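DNA damage response protein Rtt109, putative (Neosartorya fumigata, PDB 5ZB9) probably acetylates histone H3 on a lysine with acetyl-CoA as donor, in replication-linked chromatin assembly and the DNA damage response. Local coordinates at residues Asp192-Lys200 with Asn324-Val332; Ile173-Thr184 with Thr224-Trp235. All coordinates share one frame; numbering follows the deposited sequence.

Contact 1. Residues Asp192-Lys200 with Asn324-Val332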
loop_
_atom_site.group_PDB
_atom_site.type_symbol
_atom_site.label_atom_id
_atom_site.label_comp_id
_atom_site.label_asym_id
_atom_site.label_seq_id
_atom_site.Cartn_x
_atom_site.Cartn_y
_atom_site.Cartn_z
ATOM N N ASP A 192 -26.465 10.472 16.655
ATOM C CA ASP A 192 -27.068 10.591 15.330
ATOM C C ASP A 192 -25.996 10.843 14.273
ATOM O O ASP A 192 -26.289 11.299 13.163
ATOM C CB ASP A 192 -28.116 11.705 15.304
ATOM C CG ASP A 192 -29.403 11.304 15.988
ATOM O OD1 ASP A 192 -29.644 10.084 16.126
ATOM O OD2 ASP A 192 -30.176 12.203 16.379
ATOM N N ASP A 193 -24.751 10.544 14.633
ATOM C CA ASP A 193 -23.641 10.571 13.692
ATOM C C ASP A 193 -23.689 9.318 12.825
ATOM O O ASP A 193 -22.905 9.168 11.886
ATOM C CB ASP A 193 -22.302 10.662 14.431
ATOM C CG ASP A 193 -22.125 11.983 15.162
ATOM O OD1 ASP A 193 -22.312 13.043 14.526
ATOM O OD2 ASP A 193 -21.806 11.960 16.373
ATOM N N GLN A 194 -24.617 8.422 13.159
ATOM C CA GLN A 194 -24.845 7.197 12.400
ATOM C C GLN A 194 -25.426 7.497 11.016
ATOM O O GLN A 194 -24.866 7.074 10.003
ATOM C CB GLN A 194 -25.783 6.258 13.167
ATOM C CG GLN A 194 -25.314 5.893 14.572
ATOM C CD GLN A 194 -24.257 4.803 14.580
ATOM O OE1 GLN A 194 -23.887 4.274 13.531
ATOM N NE2 GLN A 194 -23.771 4.458 15.769
ATOM N N THR A 195 -26.542 8.226 10.978
ATOM C CA THR A 195 -27.209 8.564 9.717
ATOM C C THR A 195 -26.436 9.621 8.919
ATOM O O THR A 195 -26.523 9.669 7.690
ATOM C CB THR A 195 -28.660 9.064 9.954
ATOM O OG1 THR A 195 -28.714 9.844 11.155
ATOM C CG2 THR A 195 -29.625 7.889 10.081
ATOM N N GLN A 196 -25.682 10.460 9.625
ATOM C CA GLN A 196 -24.827 11.454 8.982
ATOM C C GLN A 196 -23.715 10.800 8.166
ATOM O O GLN A 196 -23.654 10.955 6.945
ATOM C CB GLN A 196 -24.204 12.393 10.022
ATOM C CG GLN A 196 -25.068 13.580 10.419
ATOM C CD GLN A 196 -24.277 14.662 11.137
ATOM O OE1 GLN A 196 -23.096 14.484 11.450
ATOM N NE2 GLN A 196 -24.923 15.794 11.396
ATOM N N GLU A 197 -22.843 10.067 8.854
ATOM C CA GLU A 197 -21.657 9.472 8.237
ATOM C C GLU A 197 -21.980 8.326 7.282
ATOM O O GLU A 197 -21.108 7.892 6.527
ATOM C CB GLU A 197 -20.692 8.965 9.316
ATOM C CG GLU A 197 -20.069 10.051 10.174
ATOM C CD GLU A 197 -19.380 9.500 11.410
ATOM O OE1 GLU A 197 -18.876 8.351 11.370
ATOM O OE2 GLU A 197 -19.355 10.218 12.429
ATOM N N SER A 198 -23.217 7.832 7.315
ATOM C CA SER A 198 -23.580 6.673 6.500
ATOM C C SER A 198 -23.896 7.055 5.053
ATOM O O SER A 198 -23.530 6.332 4.128
ATOM C CB SER A 198 -24.770 5.928 7.117
ATOM O OG SER A 198 -24.846 4.592 6.640
ATOM N N ALA A 199 -24.564 8.190 4.859
ATOM C CA ALA A 199 -24.954 8.631 3.519
ATOM C C ALA A 199 -23.762 9.126 2.695
ATOM O O ALA A 199 -23.873 9.329 1.484
ATOM C CB ALA A 199 -26.015 9.717 3.612
ATOM N N LYS A 200 -22.624 9.316 3.357
ATOM C CA LYS A 200 -21.424 9.846 2.709
ATOM C C LYS A 200 -20.224 8.917 2.875
ATOM O O LYS A 200 -20.166 8.126 3.817
ATOM C CB LYS A 200 -21.096 11.232 3.274
ATOM C CG LYS A 200 -21.238 11.316 4.790
ATOM C CD LYS A 200 -21.549 12.737 5.244
ATOM C CE LYS A 200 -22.737 13.321 4.484
ATOM N NZ LYS A 200 -23.970 12.490 4.628
ATOM N N ASN A 324 -14.837 3.981 4.645
ATOM C CA ASN A 324 -16.177 3.415 4.739
ATOM C C ASN A 324 -17.104 4.107 3.760
ATOM O O ASN A 324 -17.428 5.281 3.927
ATOM C CB ASN A 324 -16.714 3.516 6.167
ATOM C CG ASN A 324 -15.898 2.697 7.149
ATOM O OD1 ASN A 324 -15.921 1.471 7.109
ATOM N ND2 ASN A 324 -15.160 3.371 8.028
ATOM N N PRO A 325 -17.525 3.374 2.719
ATOM C CA PRO A 325 -18.351 3.901 1.632
ATOM C C PRO A 325 -19.773 4.208 2.116
ATOM O O PRO A 325 -20.136 3.777 3.216
ATOM C CB PRO A 325 -18.333 2.759 0.616
ATOM C CG PRO A 325 -18.278 1.546 1.465
ATOM C CD PRO A 325 -17.345 1.917 2.598
ATOM N N PRO A 326 -20.561 4.953 1.319
ATOM C CA PRO A 326 -21.921 5.282 1.756
ATOM C C PRO A 326 -22.741 4.036 2.080
ATOM O O PRO A 326 -22.750 3.077 1.306
ATOM C CB PRO A 326 -22.504 6.031 0.552
ATOM C CG PRO A 326 -21.314 6.604 -0.145
ATOM C CD PRO A 326 -20.238 5.570 0.017
ATOM N N GLY A 327 -23.409 4.050 3.227
ATOM C CA GLY A 327 -24.172 2.900 3.675
ATOM C C GLY A 327 -23.359 2.096 4.664
ATOM O O GLY A 327 -23.682 0.954 4.985
ATOM N N LEU A 328 -22.288 2.711 5.150
ATOM C CA LEU A 328 -21.365 2.055 6.064
ATOM C C LEU A 328 -20.696 3.111 6.936
ATOM O O LEU A 328 -20.175 4.108 6.427
ATOM C CB LEU A 328 -20.322 1.244 5.284
ATOM C CG LEU A 328 -19.829 -0.091 5.855
ATOM C CD1 LEU A 328 -20.979 -1.079 6.026
ATOM C CD2 LEU A 328 -18.737 -0.685 4.965
ATOM N N VAL A 329 -20.743 2.909 8.251
ATOM C CA VAL A 329 -20.044 3.778 9.193
ATOM C C VAL A 329 -18.952 2.964 9.872
ATOM O O VAL A 329 -18.930 1.735 9.752
ATOM C CB VAL A 329 -20.991 4.375 10.251
ATOM C CG1 VAL A 329 -21.987 5.317 9.599
ATOM C CG2 VAL A 329 -21.707 3.266 11.007
ATOM N N ASN A 330 -18.051 3.634 10.587
ATOM C CA ASN A 330 -16.929 2.940 11.214
ATOM C C ASN A 330 -17.321 2.141 12.467
ATOM O O ASN A 330 -16.473 1.494 13.081
ATOM C CB ASN A 330 -15.808 3.930 11.555
ATOM C CG ASN A 330 -16.183 4.885 12.669
ATOM O OD1 ASN A 330 -17.355 5.210 12.863
ATOM N ND2 ASN A 330 -15.182 5.348 13.403
ATOM N N SER A 331 -18.602 2.174 12.832
ATOM C CA SER A 331 -19.098 1.408 13.977
ATOM C C SER A 331 -19.610 0.026 13.550
ATOM O O SER A 331 -19.743 -0.881 14.377
ATOM C CB SER A 331 -20.206 2.181 14.705
ATOM O OG SER A 331 -21.441 2.101 14.010
ATOM N N VAL A 332 -19.903 -0.121 12.261
ATOM C CA VAL A 332 -20.310 -1.406 11.705
ATOM C C VAL A 332 -19.117 -2.355 11.649
ATOM O O VAL A 332 -18.188 -2.148 10.870
ATOM C CB VAL A 332 -20.909 -1.259 10.286
ATOM C CG1 VAL A 332 -21.297 -2.621 9.728
ATOM C CG2 VAL A 332 -22.109 -0.324 10.307
HETATM O O HOH W 1 -19.667 6.270 5.475
#
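Gln194 reaches Val329 and Ser331 from the first turn of a short, weakly bonded helix. Its chain bends at chi2 (-80°); the amide end crosses Val329 at about a right angle and brings OE1 to 3.5 Å from Val329 CG2, while Ser331 OG lies 3.3 Å from Gln194 OE1. The other branch of Val329 presses on the helix backbone, with CG1 3.4 Å from Gln194 O. One turn later Glu197 lends its CB to the same methyl (3.9 Å to Val329 CG1), while its main-chain O faces Leu328 O across a water whose modelled distances are doubtfully short. Ser198 adds its CB, 3.8 Å from Val329 CG1. Its hydroxyl, set anti to the backbone N (chi1 -160°), turns to the Gly327-Leu328 backbone, OG lying 3.5 Å from Leu328 N. Ser198 O faces the type II turn Pro325-Leu328, whose third position, with positive phi (98°), is held by Gly327, as is common in this turn. Gly327 N donates to Ser198 O, at a modelled distance too short to be taken literally, and Pro326 CA lies 3.1 Å from that oxygen. At the helix exit Lys200 curls back, NZ donating to Gln196 O. The contact seats helix 193-198 on the loop leaving strand 317-324, whose Asn324 pairs through its backbone with Ser202 of strand 202-208 and through OD1 with Arg133 of strand 133-140.

Contact 2. Residues Ile173-Thr184 with Thr224-Trp235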
loop_
_atom_site.group_PDB
_atom_site.type_symbol
_atom_site.label_atom_id
_atom_site.label_comp_id
_atom_site.label_asym_id
_atom_site.label_seq_id
_atom_site.Cartn_x
_atom_site.Cartn_y
_atom_site.Cartn_z
ATOM N N ILE A 173 -0.656 9.795 2.106
ATOM C CA ILE A 173 -1.983 9.328 2.478
ATOM C C ILE A 173 -2.943 10.476 2.846
ATOM O O ILE A 173 -4.133 10.416 2.535
ATOM C CB ILE A 173 -1.854 8.314 3.651
ATOM C CG1 ILE A 173 -1.287 7.000 3.112
ATOM C CG2 ILE A 173 -3.178 8.085 4.380
ATOM C CD1 ILE A 173 -2.050 6.466 1.931
ATOM N N ASP A 174 -2.419 11.525 3.479
ATOM C CA ASP A 174 -3.260 12.597 4.032
ATOM C C ASP A 174 -4.290 13.181 3.042
ATOM O O ASP A 174 -5.463 13.289 3.387
ATOM C CB ASP A 174 -2.381 13.722 4.599
ATOM C CG ASP A 174 -3.125 14.611 5.588
ATOM O OD1 ASP A 174 -3.877 14.082 6.429
ATOM O OD2 ASP A 174 -2.958 15.844 5.532
ATOM N N PRO A 175 -3.873 13.545 1.809
ATOM C CA PRO A 175 -4.881 14.115 0.901
ATOM C C PRO A 175 -5.925 13.103 0.435
ATOM O O PRO A 175 -7.057 13.488 0.131
ATOM C CB PRO A 175 -4.049 14.610 -0.286
ATOM C CG PRO A 175 -2.672 14.742 0.236
ATOM C CD PRO A 175 -2.524 13.630 1.223
ATOM N N ILE A 176 -5.557 11.829 0.369
ATOM C CA ILE A 176 -6.538 10.806 0.040
ATOM C C ILE A 176 -7.558 10.736 1.157
ATOM O O ILE A 176 -8.766 10.764 0.915
ATOM C CB ILE A 176 -5.906 9.428 -0.144
ATOM C CG1 ILE A 176 -4.770 9.498 -1.154
ATOM C CG2 ILE A 176 -6.954 8.423 -0.584
ATOM C CD1 ILE A 176 -4.167 8.154 -1.471
ATOM N N LEU A 177 -7.039 10.650 2.381
ATOM C CA LEU A 177 -7.840 10.606 3.595
ATOM C C LEU A 177 -8.862 11.738 3.625
ATOM O O LEU A 177 -10.028 11.526 3.935
ATOM C CB LEU A 177 -6.925 10.677 4.827
ATOM C CG LEU A 177 -7.517 11.042 6.199
ATOM C CD1 LEU A 177 -8.439 9.967 6.740
ATOM C CD2 LEU A 177 -6.405 11.339 7.194
ATOM N N ARG A 178 -8.421 12.939 3.270
ATOM C CA ARG A 178 -9.230 14.126 3.485
ATOM C C ARG A 178 -10.182 14.456 2.336
ATOM O O ARG A 178 -10.814 15.505 2.337
ATOM C CB ARG A 178 -8.317 15.311 3.780
ATOM C CG ARG A 178 -7.623 15.141 5.108
ATOM C CD ARG A 178 -6.825 16.345 5.495
ATOM N NE ARG A 178 -6.022 16.072 6.680
ATOM C CZ ARG A 178 -6.482 16.150 7.920
ATOM N NH1 ARG A 178 -7.744 16.497 8.137
ATOM N NH2 ARG A 178 -5.678 15.883 8.944
ATOM N N GLU A 179 -10.287 13.555 1.365
ATOM C CA GLU A 179 -11.337 13.642 0.362
ATOM C C GLU A 179 -12.617 13.017 0.903
ATOM O O GLU A 179 -13.676 13.126 0.292
ATOM C CB GLU A 179 -10.915 12.951 -0.935
ATOM C CG GLU A 179 -10.088 13.843 -1.856
ATOM C CD GLU A 179 -10.811 15.137 -2.219
ATOM O OE1 GLU A 179 -10.561 16.171 -1.553
ATOM O OE2 GLU A 179 -11.631 15.120 -3.171
ATOM N N TYR A 180 -12.506 12.363 2.057
ATOM C CA TYR A 180 -13.625 11.661 2.674
ATOM C C TYR A 180 -14.078 12.352 3.949
ATOM O O TYR A 180 -13.361 13.186 4.508
ATOM C CB TYR A 180 -13.246 10.215 2.974
ATOM C CG TYR A 180 -12.890 9.418 1.740
ATOM C CD1 TYR A 180 -11.574 9.313 1.311
ATOM C CD2 TYR A 180 -13.872 8.772 1.005
ATOM C CE1 TYR A 180 -11.249 8.588 0.181
ATOM C CE2 TYR A 180 -13.558 8.050 -0.121
ATOM C CZ TYR A 180 -12.247 7.959 -0.533
ATOM O OH TYR A 180 -11.938 7.230 -1.666
ATOM N N GLU A 181 -15.269 11.998 4.412
ATOM C CA GLU A 181 -15.845 12.642 5.587
ATOM C C GLU A 181 -15.187 12.170 6.880
ATOM O O GLU A 181 -14.790 11.008 6.992
ATOM C CB GLU A 181 -17.351 12.381 5.645
ATOM C CG GLU A 181 -18.120 13.087 4.555
ATOM C CD GLU A 181 -17.819 14.573 4.510
ATOM O OE1 GLU A 181 -18.152 15.280 5.488
ATOM O OE2 GLU A 181 -17.235 15.032 3.502
ATOM N N PRO A 182 -15.064 13.077 7.860
ATOM C CA PRO A 182 -14.562 12.709 9.189
ATOM C C PRO A 182 -15.451 11.675 9.859
ATOM O O PRO A 182 -16.623 11.547 9.514
ATOM C CB PRO A 182 -14.592 14.033 9.962
ATOM C CG PRO A 182 -14.526 15.082 8.914
ATOM C CD PRO A 182 -15.282 14.528 7.735
ATOM N N GLU A 183 -14.893 10.938 10.809
ATOM C CA GLU A 183 -15.663 9.960 11.566
ATOM C C GLU A 183 -15.536 10.236 13.064
ATOM O O GLU A 183 -14.639 10.959 13.502
ATOM C CB GLU A 183 -15.203 8.543 11.229
ATOM C CG GLU A 183 -15.232 8.246 9.738
ATOM C CD GLU A 183 -14.802 6.824 9.399
ATOM O OE1 GLU A 183 -13.711 6.404 9.850
ATOM O OE2 GLU A 183 -15.558 6.129 8.677
ATOM N N THR A 184 -16.430 9.643 13.847
ATOM C CA THR A 184 -16.554 9.979 15.256
ATOM C C THR A 184 -15.914 8.961 16.188
ATOM O O THR A 184 -15.503 9.302 17.297
ATOM C CB THR A 184 -18.022 10.127 15.636
ATOM O OG1 THR A 184 -18.776 9.110 14.963
ATOM C CG2 THR A 184 -18.533 11.492 15.210
ATOM N N THR A 224 -1.721 18.992 9.290
ATOM C CA THR A 224 -3.172 19.107 9.164
ATOM C C THR A 224 -3.935 18.553 10.381
ATOM O O THR A 224 -5.040 19.004 10.679
ATOM C CB THR A 224 -3.676 18.385 7.905
ATOM O OG1 THR A 224 -3.201 17.033 7.905
ATOM C CG2 THR A 224 -3.174 19.080 6.657
ATOM N N ALA A 225 -3.345 17.590 11.085
ATOM C CA ALA A 225 -4.012 16.946 12.216
ATOM C C ALA A 225 -4.137 17.874 13.422
ATOM O O ALA A 225 -4.934 17.619 14.334
ATOM C CB ALA A 225 -3.277 15.672 12.618
ATOM N N ARG A 226 -3.354 18.946 13.427
ATOM C CA ARG A 226 -3.385 19.894 14.529
ATOM C C ARG A 226 -4.749 20.577 14.633
ATOM O O ARG A 226 -5.217 20.892 15.731
ATOM C CB ARG A 226 -2.280 20.941 14.368
ATOM C CG ARG A 226 -1.958 21.697 15.654
ATOM C CD ARG A 226 -0.848 22.708 15.439
ATOM N NE ARG A 226 -1.102 23.505 14.243
ATOM C CZ ARG A 226 -0.301 24.465 13.799
ATOM N NH1 ARG A 226 0.816 24.762 14.459
ATOM N NH2 ARG A 226 -0.617 25.126 12.692
ATOM N N SER A 227 -5.392 20.777 13.489
ATOM C CA SER A 227 -6.626 21.551 13.444
ATOM C C SER A 227 -7.903 20.708 13.333
ATOM O O SER A 227 -9.000 21.261 13.254
ATOM C CB SER A 227 -6.565 22.546 12.282
ATOM O OG SER A 227 -6.361 21.878 11.056
ATOM N N ASP A 228 -7.775 19.386 13.327
ATOM C CA ASP A 228 -8.954 18.529 13.393
ATOM C C ASP A 228 -9.541 18.627 14.793
ATOM O O ASP A 228 -8.799 18.765 15.763
ATOM C CB ASP A 228 -8.611 17.077 13.052
ATOM C CG ASP A 228 -8.078 16.916 11.636
ATOM O OD1 ASP A 228 -8.724 17.403 10.683
ATOM O OD2 ASP A 228 -7.005 16.306 11.473
ATOM N N GLY A 229 -10.865 18.578 14.903
ATOM C CA GLY A 229 -11.509 18.641 16.206
ATOM C C GLY A 229 -11.295 17.380 17.023
ATOM O O GLY A 229 -11.134 16.302 16.457
ATOM N N LYS A 230 -11.290 17.513 18.348
ATOM C CA LYS A 230 -11.135 16.366 19.246
ATOM C C LYS A 230 -12.141 15.249 18.986
ATOM O O LYS A 230 -11.826 14.077 19.192
ATOM C CB LYS A 230 -11.267 16.789 20.709
ATOM C CG LYS A 230 -10.116 17.597 21.264
ATOM C CD LYS A 230 -10.198 17.660 22.789
ATOM C CE LYS A 230 -9.807 19.037 23.321
ATOM N NZ LYS A 230 -10.867 20.071 23.086
ATOM N N ASP A 231 -13.346 15.615 18.549
ATOM C CA ASP A 231 -14.434 14.654 18.371
ATOM C C ASP A 231 -14.362 13.902 17.047
ATOM O O ASP A 231 -14.991 12.860 16.892
ATOM C CB ASP A 231 -15.798 15.356 18.486
ATOM C CG ASP A 231 -16.024 16.423 17.407
ATOM O OD1 ASP A 231 -15.044 16.973 16.868
ATOM O OD2 ASP A 231 -17.201 16.733 17.109
ATOM N N ARG A 232 -13.606 14.432 16.090
ATOM C CA ARG A 232 -13.473 13.779 14.792
ATOM C C ARG A 232 -12.036 13.751 14.288
ATOM O O ARG A 232 -11.738 14.346 13.251
ATOM C CB ARG A 232 -14.353 14.473 13.749
ATOM C CG ARG A 232 -15.824 14.104 13.801
ATOM C CD ARG A 232 -16.650 15.298 14.219
ATOM N NE ARG A 232 -17.808 15.520 13.356
ATOM C CZ ARG A 232 -17.781 16.248 12.245
ATOM N NH1 ARG A 232 -18.886 16.404 11.526
ATOM N NH2 ARG A 232 -16.649 16.822 11.851
ATOM N N PRO A 233 -11.142 13.052 15.006
ATOM C CA PRO A 233 -9.757 12.992 14.520
ATOM C C PRO A 233 -9.661 12.202 13.219
ATOM O O PRO A 233 -10.455 11.283 12.986
ATOM C CB PRO A 233 -9.007 12.290 15.661
ATOM C CG PRO A 233 -10.059 11.453 16.337
ATOM C CD PRO A 233 -11.352 12.218 16.205
ATOM N N ARG A 234 -8.717 12.580 12.365
ATOM C CA ARG A 234 -8.517 11.877 11.107
ATOM C C ARG A 234 -7.301 10.948 11.204
ATOM O O ARG A 234 -7.168 10.012 10.414
ATOM C CB ARG A 234 -8.351 12.872 9.959
ATOM C CG ARG A 234 -9.369 14.019 9.936
ATOM C CD ARG A 234 -10.821 13.536 9.893
ATOM N NE ARG A 234 -11.088 12.556 8.839
ATOM C CZ ARG A 234 -11.302 12.869 7.568
ATOM N NH1 ARG A 234 -11.263 14.133 7.189
ATOM N NH2 ARG A 234 -11.545 11.925 6.672
ATOM N N TRP A 235 -6.419 11.216 12.170
ATOM C CA TRP A 235 -5.284 10.336 12.456
ATOM C C TRP A 235 -5.375 9.766 13.866
ATOM O O TRP A 235 -5.561 10.499 14.837
ATOM C CB TRP A 235 -3.959 11.078 12.270
ATOM C CG TRP A 235 -3.687 11.371 10.829
ATOM C CD1 TRP A 235 -4.115 12.453 10.121
ATOM C CD2 TRP A 235 -2.955 10.551 9.909
ATOM N NE1 TRP A 235 -3.688 12.365 8.818
ATOM C CE2 TRP A 235 -2.971 11.208 8.664
ATOM C CE3 TRP A 235 -2.282 9.331 10.022
ATOM C CZ2 TRP A 235 -2.339 10.687 7.535
ATOM C CZ3 TRP A 235 -1.653 8.811 8.896
ATOM C CH2 TRP A 235 -1.689 9.489 7.672
HETATM O O HOH W 2 -11.956 10.604 10.573
HETATM O O HOH W 3 -12.247 9.368 14.227
#
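Arg178 and Asp228 meet end-on at the heart of a salt-bridge network, Asp174-Arg178-Asp228, that joins the C-terminal end of helix 162-177 to the loop before strand 235-236 in this HAT_KAT11-family acetyltransferase. The extended arginine chain brings NH1 to OD1 and NH2 to OD2 of Asp228, both 2.9 Å, each oxygen using its syn lone pair; the two flat groups are nearly coplanar, 15° apart. Thr224 CB lies over one face of this guanidinium. On another edge of the same group, Arg178 NE donates to Asp174 OD1, which the indole of Trp235 meets from the opposite face of the carboxylate: NE1 donates at 2.9 Å, almost straight. Thr224 OG1 donates to Asp174 OD2 at 2.7 Å. Three groups, Arg178, Trp235 and Thr224, thus hold this carboxylate about 6 Å from the side chain of Arg171, a CoA-binding residue, although no CoA is bound here. Leu177 CD2 packs obliquely against the indole, 3.7 Å from Trp235 CE2. Bent at chi2 (-57°) and chi3 (-51°), Arg234 slips its guanidinium between Leu177 CG on one face and Glu181 C and Pro182 CA on the other. Its NH2 donates to Ala203 O of strand 202-208 and, at 3.1 Å, to Tyr180 O from above the carbonyl plane; its approach to Leu177 O is only weak and bent. Arg234 NE donates to a water at 2.8 Å, which accepts from Glu183 N too and donates to Pro233 O.

How the contacts relate
From the N terminus, the chain leaves helix 162-177 through 173-184, the first half of contact 2, and soon enters helix 193-198, the first half of contact 1. It then runs along strand 202-208 and helix 214-218 before 224-235 returns to close contact 2, a loop with 39 residues between its ends. Contact 1 closes much later, across 123 residues, when strand 317-324 runs out into 324-332. The segments alternate, so the two closures cross rather than nest. They touch directly: Glu197 OE2 with Thr184 OG1, and Asn324 ND2 with Glu183 OE2. Together they tie both helices to the end of the mixed sheet where strands 317-324, 202-208 and 235-236 lie side by side.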